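Local atomic coordinates of EGF family domain-containing protein (Toxoplasma gondii, PDB entry 4Z80), a protein that binds a peptide of the rhoptry neck protein RON2L1 and probably takes part in the moving junction through which the parasite enters host cells. Residues A13-R18 / D461-L466; F19-N24 / G402-T407; W355-K360 / V433-I438. One frame throughout, in Å; residues are numbered along the deposited sequence.

Contact 1 of 3, residues A13-R18 / D461-L466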
loop_
_atom_site.group_PDB
_atom_site.type_symbol
_atom_site.label_atom_id
_atom_site.label_comp_id
_atom_site.label_asym_id
_atom_site.label_seq_id
_atom_site.Cartn_x
_atom_site.Cartn_y
_atom_site.Cartn_z
ATOM N N ALA A 13 4.640 8.292 -28.513
ATOM C CA ALA A 13 3.326 8.284 -27.867
ATOM C C ALA A 13 3.183 7.077 -26.941
ATOM O O ALA A 13 2.665 7.193 -25.826
ATOM C CB ALA A 13 2.216 8.287 -28.914
ATOM N N THR A 14 3.655 5.918 -27.385
ATOM C CA THR A 14 3.582 4.706 -26.570
ATOM C C THR A 14 4.375 4.872 -25.277
ATOM O O THR A 14 3.906 4.487 -24.205
ATOM C CB THR A 14 4.100 3.485 -27.350
ATOM O OG1 THR A 14 3.188 3.195 -28.416
ATOM C CG2 THR A 14 4.226 2.256 -26.460
ATOM N N TYR A 15 5.566 5.455 -25.376
ATOM C CA TYR A 15 6.391 5.698 -24.201
ATOM C C TYR A 15 5.736 6.722 -23.271
ATOM O O TYR A 15 5.650 6.501 -22.063
ATOM C CB TYR A 15 7.798 6.174 -24.603
ATOM C CG TYR A 15 8.620 6.666 -23.424
ATOM C CD1 TYR A 15 9.200 5.772 -22.535
ATOM C CD2 TYR A 15 8.792 8.022 -23.193
ATOM C CE1 TYR A 15 9.940 6.224 -21.438
ATOM C CE2 TYR A 15 9.532 8.481 -22.109
ATOM C CZ TYR A 15 10.094 7.579 -21.237
ATOM O OH TYR A 15 10.825 8.058 -20.167
ATOM N N MET A 16 5.270 7.834 -23.830
ATOM C CA MET A 16 4.751 8.931 -23.010
ATOM C C MET A 16 3.438 8.583 -22.320
ATOM O O MET A 16 3.044 9.263 -21.372
ATOM C CB MET A 16 4.576 10.193 -23.859
ATOM C CG MET A 16 5.899 10.848 -24.246
ATOM S SD MET A 16 6.881 11.414 -22.861
ATOM C CE MET A 16 5.830 12.702 -22.176
ATOM N N ASP A 17 2.784 7.518 -22.777
ATOM C CA ASP A 17 1.566 7.007 -22.146
ATOM C C ASP A 17 1.788 6.733 -20.656
ATOM O O ASP A 17 0.856 6.850 -19.857
ATOM C CB ASP A 17 1.111 5.740 -22.886
ATOM C CG ASP A 17 -0.159 5.125 -22.325
ATOM O OD1 ASP A 17 -1.119 5.855 -22.009
ATOM O OD2 ASP A 17 -0.196 3.880 -22.240
ATOM N N ARG A 18 3.023 6.417 -20.264
ATOM C CA ARG A 18 3.297 6.074 -18.870
ATOM C C ARG A 18 3.145 7.292 -17.948
ATOM O O ARG A 18 3.113 7.138 -16.724
ATOM C CB ARG A 18 4.700 5.453 -18.714
ATOM C CG ARG A 18 5.868 6.432 -18.848
ATOM C CD ARG A 18 7.212 5.701 -19.003
ATOM N NE ARG A 18 7.120 4.707 -20.067
ATOM C CZ ARG A 18 7.900 3.633 -20.176
ATOM N NH1 ARG A 18 8.864 3.406 -19.294
ATOM N NH2 ARG A 18 7.709 2.786 -21.174
ATOM N N ASP A 461 13.589 8.149 -21.431
ATOM C CA ASP A 461 13.946 7.557 -22.715
ATOM C C ASP A 461 14.075 8.679 -23.748
ATOM O O ASP A 461 13.204 9.548 -23.842
ATOM C CB ASP A 461 12.896 6.524 -23.135
ATOM C CG ASP A 461 13.350 5.654 -24.293
ATOM O OD1 ASP A 461 13.767 6.200 -25.335
ATOM O OD2 ASP A 461 13.279 4.415 -24.152
ATOM N N SER A 462 15.162 8.679 -24.513
ATOM C CA SER A 462 15.414 9.744 -25.481
ATOM C C SER A 462 14.337 9.834 -26.576
ATOM O O SER A 462 14.226 10.863 -27.243
ATOM C CB SER A 462 16.797 9.562 -26.123
ATOM O OG SER A 462 16.900 8.326 -26.797
ATOM N N ILE A 463 13.540 8.781 -26.749
ATOM C CA ILE A 463 12.417 8.827 -27.686
ATOM C C ILE A 463 11.452 9.974 -27.361
ATOM O O ILE A 463 10.777 10.505 -28.247
ATOM C CB ILE A 463 11.642 7.493 -27.687
ATOM C CG1 ILE A 463 10.644 7.418 -28.853
ATOM C CG2 ILE A 463 10.889 7.281 -26.382
ATOM C CD1 ILE A 463 11.265 7.578 -30.230
ATOM N N ALA A 464 11.415 10.368 -26.094
ATOM C CA ALA A 464 10.508 11.434 -25.638
ATOM C C ALA A 464 10.951 12.840 -26.021
ATOM O O ALA A 464 10.131 13.757 -26.075
ATOM C CB ALA A 464 10.359 11.361 -24.142
ATOM N N VAL A 465 12.243 13.017 -26.278
ATOM C CA VAL A 465 12.835 14.338 -26.370
ATOM C C VAL A 465 12.831 14.853 -27.809
ATOM O O VAL A 465 13.244 14.156 -28.738
ATOM C CB VAL A 465 14.267 14.320 -25.791
ATOM C CG1 VAL A 465 14.925 15.676 -25.915
ATOM C CG2 VAL A 465 14.238 13.900 -24.327
ATOM N N LEU A 466 12.319 16.069 -27.981
ATOM C CA LEU A 466 12.311 16.751 -29.275
ATOM C C LEU A 466 12.890 18.148 -29.112
ATOM O O LEU A 466 12.838 18.723 -28.025
ATOM C CB LEU A 466 10.895 16.841 -29.852
ATOM C CG LEU A 466 10.237 15.544 -30.300
ATOM C CD1 LEU A 466 8.767 15.781 -30.631
ATOM C CD2 LEU A 466 10.964 14.953 -31.497
#
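This is a mostly apolar contact, fastened by one hydrogen bond, in which Tyr15 and Met16 of helix 8-16, near the start of the modelled chain, meet Asp461, Ile463 and Ala464 in the loop that follows strand 443-447. Tyr15 carries most of it. With CG anti to the backbone N (chi1 170°), its ring reaches from the helix across the loop. Asp461 sets its CB over one face of that ring, 3.7 Å from the centroid of Tyr15 in a CH-pi contact, while its backbone N donates to Tyr15 OH at 3.0 Å. A single loop residue thus meets both the face and the hydroxyl of the tyrosine. Closer to the helix, Ile463 CG2 touches Tyr15 CB at 3.7 Å, the two side chains running past each other in opposite directions. Ala464 CB meets both Tyr15 CE2 (3.6 Å) and Met16 SD (3.7 Å), the methionine chain being bent twice to bring its sulfur there. The carboxylate of Asp461 is turned back on its own loop: OD1 accepts from Ile463 N at 3.0 Å, forming an Asx turn. Arg12, one turn earlier in the helix, bonds to Ile463 O. The chemistry is therefore that of an aromatic anchor rather than an ion pair: apolar groups pack round the ring, the bond to OH would restrain its swing, and the acid shapes the loop that receives it.

Contact 2 of 3, residues F19-N24 / G402-T407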
loop_
_atom_site.group_PDB
_atom_site.type_symbol
_atom_site.label_atom_id
_atom_site.label_comp_id
_atom_site.label_asym_id
_atom_site.label_seq_id
_atom_site.Cartn_x
_atom_site.Cartn_y
_atom_site.Cartn_z
ATOM N N PHE A 19 3.036 8.484 -18.528
ATOM C CA PHE A 19 2.902 9.712 -17.740
ATOM C C PHE A 19 1.462 10.224 -17.736
ATOM O O PHE A 19 1.185 11.272 -17.145
ATOM C CB PHE A 19 3.862 10.793 -18.261
ATOM C CG PHE A 19 5.309 10.378 -18.199
ATOM C CD1 PHE A 19 5.943 10.213 -16.983
ATOM C CD2 PHE A 19 6.012 10.115 -19.360
ATOM C CE1 PHE A 19 7.277 9.806 -16.923
ATOM C CE2 PHE A 19 7.339 9.713 -19.304
ATOM C CZ PHE A 19 7.963 9.560 -18.085
ATOM N N ASN A 20 0.539 9.478 -18.346
ATOM C CA ASN A 20 -0.867 9.895 -18.382
ATOM C C ASN A 20 -1.600 9.408 -17.139
ATOM O O ASN A 20 -2.359 8.434 -17.166
ATOM C CB ASN A 20 -1.571 9.396 -19.643
ATOM C CG ASN A 20 -2.914 10.054 -19.848
ATOM O OD1 ASN A 20 -3.440 10.682 -18.932
ATOM N ND2 ASN A 20 -3.474 9.920 -21.041
ATOM N N ILE A 21 -1.380 10.126 -16.047
ATOM C CA ILE A 21 -1.797 9.671 -14.728
ATOM C C ILE A 21 -3.317 9.574 -14.582
ATOM O O ILE A 21 -3.809 8.565 -14.104
ATOM C CB ILE A 21 -1.169 10.583 -13.645
ATOM C CG1 ILE A 21 0.335 10.282 -13.563
ATOM C CG2 ILE A 21 -1.820 10.366 -12.269
ATOM C CD1 ILE A 21 1.120 11.228 -12.689
ATOM N N PRO A 22 -4.081 10.594 -15.021
ATOM C CA PRO A 22 -5.536 10.419 -14.869
ATOM C C PRO A 22 -6.106 9.238 -15.655
ATOM O O PRO A 22 -7.034 8.582 -15.189
ATOM C CB PRO A 22 -6.098 11.751 -15.382
ATOM C CG PRO A 22 -5.005 12.730 -15.123
ATOM C CD PRO A 22 -3.747 11.954 -15.472
ATOM N N LYS A 23 -5.547 8.948 -16.822
ATOM C CA LYS A 23 -6.042 7.838 -17.634
ATOM C C LYS A 23 -5.650 6.471 -17.060
ATOM O O LYS A 23 -6.410 5.509 -17.169
ATOM C CB LYS A 23 -5.520 7.963 -19.069
ATOM C CG LYS A 23 -6.102 6.936 -20.045
ATOM C CD LYS A 23 -5.605 7.190 -21.452
ATOM C CE LYS A 23 -6.386 6.386 -22.481
ATOM N NZ LYS A 23 -6.048 4.938 -22.458
ATOM N N ASN A 24 -4.469 6.387 -16.451
ATOM C CA ASN A 24 -3.886 5.094 -16.094
ATOM C C ASN A 24 -3.880 4.770 -14.604
ATOM O O ASN A 24 -3.795 3.608 -14.239
ATOM C CB ASN A 24 -2.461 5.029 -16.645
ATOM C CG ASN A 24 -2.441 5.074 -18.159
ATOM O OD1 ASN A 24 -3.443 4.765 -18.805
ATOM N ND2 ASN A 24 -1.322 5.469 -18.731
ATOM N N GLY A 402 -5.612 19.249 -9.383
ATOM C CA GLY A 402 -5.538 18.465 -10.603
ATOM C C GLY A 402 -4.179 18.515 -11.276
ATOM O O GLY A 402 -4.066 18.168 -12.455
ATOM N N TYR A 403 -3.155 18.943 -10.545
ATOM C CA TYR A 403 -1.801 19.035 -11.097
ATOM C C TYR A 403 -1.084 17.697 -10.941
ATOM O O TYR A 403 -0.924 17.221 -9.819
ATOM C CB TYR A 403 -0.970 20.111 -10.386
ATOM C CG TYR A 403 -1.586 21.492 -10.264
ATOM C CD1 TYR A 403 -2.531 21.954 -11.171
ATOM C CD2 TYR A 403 -1.193 22.334 -9.234
ATOM C CE1 TYR A 403 -3.081 23.231 -11.036
ATOM C CE2 TYR A 403 -1.719 23.599 -9.103
ATOM C CZ TYR A 403 -2.656 24.037 -9.997
ATOM O OH TYR A 403 -3.174 25.306 -9.808
ATOM N N HIS A 404 -0.624 17.110 -12.044
ATOM C CA HIS A 404 0.106 15.839 -11.965
ATOM C C HIS A 404 1.507 15.902 -12.538
ATOM O O HIS A 404 2.244 14.917 -12.451
ATOM C CB HIS A 404 -0.674 14.735 -12.665
ATOM C CG HIS A 404 -1.948 14.413 -11.964
ATOM N ND1 HIS A 404 -1.974 13.841 -10.710
ATOM C CD2 HIS A 404 -3.235 14.667 -12.293
ATOM C CE1 HIS A 404 -3.229 13.717 -10.315
ATOM N NE2 HIS A 404 -4.013 14.216 -11.255
ATOM N N TRP A 405 1.874 17.051 -13.095
ATOM C CA TRP A 405 3.175 17.259 -13.721
ATOM C C TRP A 405 3.674 18.625 -13.313
ATOM O O TRP A 405 2.900 19.587 -13.313
ATOM C CB TRP A 405 3.073 17.167 -15.251
ATOM C CG TRP A 405 2.335 15.955 -15.713
ATOM C CD1 TRP A 405 2.867 14.732 -16.017
ATOM C CD2 TRP A 405 0.917 15.827 -15.886
ATOM N NE1 TRP A 405 1.868 13.856 -16.378
ATOM C CE2 TRP A 405 0.661 14.504 -16.301
ATOM C CE3 TRP A 405 -0.164 16.704 -15.731
ATOM C CZ2 TRP A 405 -0.621 14.043 -16.576
ATOM C CZ3 TRP A 405 -1.430 16.243 -15.999
ATOM C CH2 TRP A 405 -1.659 14.926 -16.406
ATOM N N ALA A 406 4.957 18.708 -12.965
ATOM C CA ALA A 406 5.595 19.986 -12.707
ATOM C C ALA A 406 6.967 20.036 -13.350
ATOM O O ALA A 406 7.666 19.019 -13.430
ATOM C CB ALA A 406 5.716 20.242 -11.219
ATOM N N THR A 407 7.354 21.227 -13.792
ATOM C CA THR A 407 8.703 21.491 -14.279
ATOM C C THR A 407 9.338 22.458 -13.321
ATOM O O THR A 407 8.798 23.548 -13.089
ATOM C CB THR A 407 8.714 22.099 -15.700
ATOM O OG1 THR A 407 8.179 21.162 -16.641
ATOM C CG2 THR A 407 10.132 22.507 -16.131
#
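Ile21 and Pro22, in the first turn of the short helix 21-24, settle against His404 and Trp405 where strand 405-410 of a four-stranded antiparallel sheet begins. Just ahead of the helix, Phe19 O accepts a hydrogen bond from Trp405 NE1 at 2.8 Å. The oxygen lies in the plane of the indole, at its edge, yet the bond is bent, with an N-H...O angle of 147°. The same carbonyl closes an inverse gamma turn centred on Asn20 through a weak bond from Ile21 N, and Asn20 in turn caps the helix, its OD1 taking a weak bond from Lys23 N. The sheet receiving this turn carries helix 378-387, against which Ala406 packs, in what is consistent with the PAN-type domain of AMA proteins; the contact thereby joins segments 378 residues apart in the chain. Ile21 meets the imidazole by its CG2 branch, which a chi1 of -72° sets anti to the backbone N and over one ring face, 4.1 Å from the His404 centroid in a CH-pi contact. Its other branch ends with CD1 3.9 Å from His404 CB. Pro22 bridges two rings, with CG 3.9 Å from His404 CD2 and CD 3.8 Å from Trp405 CH2. The imidazole is anchored from elsewhere, ND1 being hydrogen-bonded to Ser448 OG. His404 CB also lies over one face of the neighbouring indole, 3.5 Å above the Trp405 ring plane, and Trp355 meets Trp405 with their rings edge-to-face.

Contact 3 of 3, residues W355-K360 / V433-I438; sequences WGVVSK and VPECLI
Val433 approaches Val357 through its carbonyl, and from there the segment 433-438 draws alongside strand 353-359, the middle strand of a three-stranded antiparallel sheet. Pro434 comes next, its ring lying beside the indole of Trp355 and pointing the same way, with CB 3.5 Å from Trp355 CE3; on another side it touches Trp405. At Glu435 and Cys436 the pairing departs from regularity. Both residues face Gly356, whose O accepts from Glu435 N at 2.9 Å, in the carbonyl plane, and from Cys436 N at 3.2 Å, well above that plane: a classic beta bulge. The side chain of Glu435 extends beyond CG toward the partner strand, where OE1 accepts from Val358 N at 2.9 Å, the donor coming from the anti side but 32° out of the carboxylate plane. A water donates both to that OE1 and to Val358 O, so one carboxylate oxygen serves the strand where backbone pairing has ended. Cys436 forms the hydrogen-bonded pair with Gly356, its O accepting from Gly356 N at 2.9 Å. With chi1 at 54°, its sulfur sits between its own N and carbonyl carbon, passing 3.2 Å from Val357 C on the way to a disulfide with Cys364 in strand 363-366. The bond thus spans the middle strand and joins the two outer ones. Leu437, a non-hydrogen-bonded pair with Trp355, lays CD2 3.6 Å from Trp355 CE3, so that leucine, proline and tryptophan pack together. Ile438 carries the ladder on by a backbone bond to Arg354. The chemistry implies three kinds of fastening: a bulged backbone ladder, a carboxylate that extends it in place of a peptide carbonyl, and a covalent bridge across the sheet.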
loop_
_atom_site.group_PDB
_atom_site.type_symbol
_atom_site.label_atom_id
_atom_site.label_comp_id
_atom_site.label_asym_id
_atom_site.label_seq_id
_atom_site.Cartn_x
_atom_site.Cartn_y
_atom_site.Cartn_z
ATOM N N TRP A 355 8.393 19.362 -19.325
ATOM C CA TRP A 355 7.186 18.796 -19.937
ATOM C C TRP A 355 6.698 19.622 -21.119
ATOM O O TRP A 355 6.638 20.847 -21.035
ATOM C CB TRP A 355 6.035 18.702 -18.926
ATOM C CG TRP A 355 6.319 17.867 -17.717
ATOM C CD1 TRP A 355 6.534 18.311 -16.446
ATOM C CD2 TRP A 355 6.403 16.438 -17.662
ATOM N NE1 TRP A 355 6.755 17.253 -15.605
ATOM C CE2 TRP A 355 6.676 16.090 -16.325
ATOM C CE3 TRP A 355 6.271 15.423 -18.613
ATOM C CZ2 TRP A 355 6.838 14.770 -15.917
ATOM C CZ3 TRP A 355 6.428 14.116 -18.209
ATOM C CH2 TRP A 355 6.710 13.797 -16.873
ATOM N N GLY A 356 6.306 18.952 -22.197
ATOM C CA GLY A 356 5.754 19.645 -23.349
ATOM C C GLY A 356 4.698 18.864 -24.101
ATOM O O GLY A 356 4.338 17.741 -23.731
ATOM N N VAL A 357 4.191 19.483 -25.164
ATOM C CA VAL A 357 3.289 18.827 -26.109
ATOM C C VAL A 357 3.876 19.018 -27.508
ATOM O O VAL A 357 4.659 19.931 -27.731
ATOM C CB VAL A 357 1.851 19.390 -26.035
ATOM C CG1 VAL A 357 1.233 19.086 -24.668
ATOM C CG2 VAL A 357 1.834 20.887 -26.327
ATOM N N VAL A 358 3.516 18.145 -28.441
ATOM C CA VAL A 358 4.128 18.186 -29.760
ATOM C C VAL A 358 3.657 19.430 -30.508
ATOM O O VAL A 358 2.494 19.826 -30.412
ATOM C CB VAL A 358 3.809 16.915 -30.571
ATOM C CG1 VAL A 358 4.328 17.032 -32.001
ATOM C CG2 VAL A 358 4.433 15.692 -29.902
ATOM N N SER A 359 4.589 20.050 -31.219
ATOM C CA SER A 359 4.296 21.214 -32.041
ATOM C C SER A 359 4.873 21.004 -33.436
ATOM O O SER A 359 6.054 20.705 -33.583
ATOM C CB SER A 359 4.868 22.477 -31.402
ATOM O OG SER A 359 4.572 23.624 -32.180
ATOM N N LYS A 360 4.021 21.133 -34.448
ATOM C CA LYS A 360 4.436 21.008 -35.846
ATOM C C LYS A 360 5.179 19.704 -36.127
ATOM O O LYS A 360 6.206 19.698 -36.807
ATOM C CB LYS A 360 5.307 22.198 -36.245
ATOM C CG LYS A 360 4.612 23.544 -36.101
ATOM C CD LYS A 360 5.614 24.670 -35.937
ATOM C CE LYS A 360 4.934 25.961 -35.502
ATOM N NZ LYS A 360 4.129 26.557 -36.598
ATOM N N VAL A 433 -1.954 16.685 -20.173
ATOM C CA VAL A 433 -1.235 15.434 -20.406
ATOM C C VAL A 433 -0.049 15.693 -21.337
ATOM O O VAL A 433 -0.234 16.206 -22.441
ATOM C CB VAL A 433 -2.162 14.372 -21.012
ATOM C CG1 VAL A 433 -1.389 13.120 -21.432
ATOM C CG2 VAL A 433 -3.245 14.007 -20.022
ATOM N N PRO A 434 1.172 15.325 -20.908
ATOM C CA PRO A 434 2.347 15.613 -21.741
ATOM C C PRO A 434 2.543 14.635 -22.904
ATOM O O PRO A 434 2.151 13.470 -22.811
ATOM C CB PRO A 434 3.503 15.503 -20.750
ATOM C CG PRO A 434 3.047 14.481 -19.767
ATOM C CD PRO A 434 1.550 14.718 -19.616
ATOM N N GLU A 435 3.167 15.118 -23.976
ATOM C CA GLU A 435 3.375 14.317 -25.183
ATOM C C GLU A 435 4.848 14.225 -25.563
ATOM O O GLU A 435 5.219 13.427 -26.414
ATOM C CB GLU A 435 2.602 14.905 -26.360
ATOM C CG GLU A 435 1.117 15.052 -26.116
ATOM C CD GLU A 435 0.446 15.945 -27.146
ATOM O OE1 GLU A 435 1.140 16.451 -28.055
ATOM O OE2 GLU A 435 -0.780 16.158 -27.033
ATOM N N CYS A 436 5.668 15.080 -24.966
ATOM C CA CYS A 436 7.091 15.119 -25.267
ATOM C C CYS A 436 7.848 15.869 -24.186
ATOM O O CYS A 436 7.251 16.442 -23.275
ATOM C CB CYS A 436 7.347 15.772 -26.632
ATOM S SG CYS A 436 6.618 17.444 -26.839
ATOM N N LEU A 437 9.171 15.845 -24.292
ATOM C CA LEU A 437 10.047 16.528 -23.356
ATOM C C LEU A 437 11.054 17.389 -24.104
ATOM O O LEU A 437 11.486 17.047 -25.209
ATOM C CB LEU A 437 10.775 15.516 -22.465
ATOM C CG LEU A 437 9.877 14.675 -21.561
ATOM C CD1 LEU A 437 10.643 13.478 -21.018
ATOM C CD2 LEU A 437 9.330 15.521 -20.425
ATOM N N ILE A 438 11.415 18.513 -23.498
ATOM C CA ILE A 438 12.428 19.414 -24.028
ATOM C C ILE A 438 13.640 19.359 -23.121
ATOM O O ILE A 438 13.504 19.505 -21.913
ATOM C CB ILE A 438 11.924 20.875 -24.091
ATOM C CG1 ILE A 438 10.672 20.983 -24.958
ATOM C CG2 ILE A 438 13.013 21.814 -24.603
ATOM C CD1 ILE A 438 9.925 22.296 -24.767
HETATM O O HOH W 1 0.323 18.487 -29.755
#

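How the contacts relate
The three contacts form one neighbourhood on the same side of the chain's centre. The centres of contacts 1 and 3 are about 9 Å apart. Those of contacts 2 and 3 are separated by about 13 Å, and those of contacts 1 and 2 by about 14 Å. Along the chain, contact 1 encloses the other two, while contacts 2 and 3 alternate. Helices 8-16 and 21-24 follow one another and serve contacts 1 and 2; contacts 2 and 3 rest on two different sheets, bridged by Trp355, which bonds to Thr407. Leu437 joins contacts 1 and 3 through backbone bonds with Ala464 and Leu466. Segments near both ends of the modelled chain are thereby gathered on the two sheets, consistent with a PAN-type fold.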